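PDB 7DVR: HTH marR-type domain-containing protein from Streptococcus agalactiae serotype III, which binds heme as a sensor and, as a MarR-type winged-helix protein, probably acts as a DNA-binding transcription regulator. Local coordinates for residues L95-L98 with G99-A103. Sequence-based numbering, arbitrary orientation.
Sequences LTHL and GKQKA
The imidazole of His97 carries Gln101 CG over one of its faces, a CH-pi contact in which CG stands 4.3 Å from the centroid of the His97 ring and almost on the ring normal. With CG anti to the backbone N (chi1 174°), the ring leans along the helix toward Gln101, four residues on, whose own CG is anti to its carbonyl carbon. The Gln101 amide, tilted 36° from the ring plane, hangs its NE2 above and outside the NE2-CE1 side of the ring, 3.6 Å from His97 CE1. Gln101 NE2 is 3.4 Å from His97 NE2, but at an angle too poor for a hydrogen bond. Both residues suit the exposed helix surface, packing through carbon while their polar ends stay outside.

Thr96 is the N-cap of helix 97-117. Its OG1 accepts from Gly99 N at 3.0 Å, and it also bonds to Gly77 O, tying the helix start to the segment leading into strand 79-83. A threonine suits this place because its short side chain (chi1 64°) sets the hydroxyl beside an amide of the first turn. Lys100 N then donates to Thr96 O at 2.8 Å, opening the regular i to i+4 series continued by the nearly straight bonds of Gln101 N to His97 O and Lys102 N to Leu98 O.

On the side toward helix 34-44, where Leu95 meets Val39 and Tyr43, Leu95 CD1 reaches over the Gly99 backbone, 4.1 Å from Gly99 C; glycine, having no CB, leaves it room. Leu95 CD2 also touches Lys100 CG at 4.0 Å, the aliphatic stem of a lysine whose extended chain runs back past Thr96 O.

The chemistry joins the last wing strand to the helix that later carries the heme ligand His114: the threonine cap satisfies a first-turn amide, apolar packing holds that turn, and Lys102 NZ anchors the next to Asp27 O.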
# COMPACT_ATOMS: atom_id res chain seq x y z
N LEU A 95 3.48 -30.58 -15.45
CA LEU A 95 2.16 -30.26 -14.91
C LEU A 95 1.43 -31.61 -14.78
O LEU A 95 1.43 -32.48 -15.68
CB LEU A 95 1.59 -29.27 -15.93
CG LEU A 95 0.56 -28.23 -15.57
CD1 LEU A 95 1.04 -27.25 -14.49
CD2 LEU A 95 0.19 -27.49 -16.87
N THR A 96 0.80 -31.80 -13.64
CA THR A 96 -0.08 -32.98 -13.39
C THR A 96 -1.53 -32.74 -13.85
O THR A 96 -1.85 -31.65 -14.32
CB THR A 96 -0.09 -33.27 -11.89
OG1 THR A 96 -0.68 -32.14 -11.21
CG2 THR A 96 1.29 -33.61 -11.44
N HIS A 97 -2.36 -33.80 -13.85
CA HIS A 97 -3.79 -33.69 -14.19
C HIS A 97 -4.38 -32.56 -13.36
O HIS A 97 -5.06 -31.71 -13.92
CB HIS A 97 -4.51 -35.00 -13.84
CG HIS A 97 -5.98 -34.94 -14.00
ND1 HIS A 97 -6.55 -34.76 -15.23
CD2 HIS A 97 -6.97 -35.03 -13.09
CE1 HIS A 97 -7.88 -34.86 -15.12
NE2 HIS A 97 -8.19 -34.99 -13.76
N LEU A 98 -3.98 -32.53 -12.11
CA LEU A 98 -4.51 -31.53 -11.13
C LEU A 98 -3.94 -30.15 -11.47
O LEU A 98 -4.68 -29.17 -11.40
CB LEU A 98 -4.06 -31.85 -9.70
CG LEU A 98 -4.56 -30.81 -8.69
CD1 LEU A 98 -6.09 -30.75 -8.70
CD2 LEU A 98 -4.04 -31.09 -7.30
N GLY A 99 -2.71 -30.11 -11.94
CA GLY A 99 -2.07 -28.82 -12.16
C GLY A 99 -2.78 -28.30 -13.39
O GLY A 99 -2.90 -27.13 -13.54
N LYS A 100 -3.22 -29.17 -14.28
CA LYS A 100 -3.85 -28.74 -15.54
C LYS A 100 -5.31 -28.20 -15.30
O LYS A 100 -5.78 -27.16 -15.90
CB LYS A 100 -3.89 -29.96 -16.44
CG LYS A 100 -2.60 -30.38 -17.08
CD LYS A 100 -2.70 -31.66 -17.84
CE LYS A 100 -1.35 -32.03 -18.41
NZ LYS A 100 -1.36 -33.10 -19.42
N GLN A 101 -6.08 -28.93 -14.54
CA GLN A 101 -7.37 -28.41 -13.97
C GLN A 101 -7.18 -27.03 -13.32
O GLN A 101 -7.96 -26.05 -13.67
CB GLN A 101 -7.86 -29.42 -12.92
CG GLN A 101 -8.05 -30.82 -13.48
CD GLN A 101 -9.36 -31.45 -13.10
OE1 GLN A 101 -9.79 -31.33 -11.95
NE2 GLN A 101 -10.00 -32.12 -14.06
N LYS A 102 -6.24 -26.92 -12.36
CA LYS A 102 -5.89 -25.65 -11.72
C LYS A 102 -5.61 -24.61 -12.77
O LYS A 102 -5.95 -23.49 -12.55
CB LYS A 102 -4.68 -25.76 -10.82
CG LYS A 102 -4.91 -26.56 -9.58
CD LYS A 102 -5.96 -25.92 -8.69
CE LYS A 102 -6.01 -26.63 -7.37
NZ LYS A 102 -7.34 -26.39 -6.75
N ALA A 103 -4.84 -24.93 -13.84
CA ALA A 103 -4.53 -23.94 -14.89
C ALA A 103 -5.80 -23.41 -15.57
O ALA A 103 -5.88 -22.19 -15.84
CB ALA A 103 -3.63 -24.56 -15.91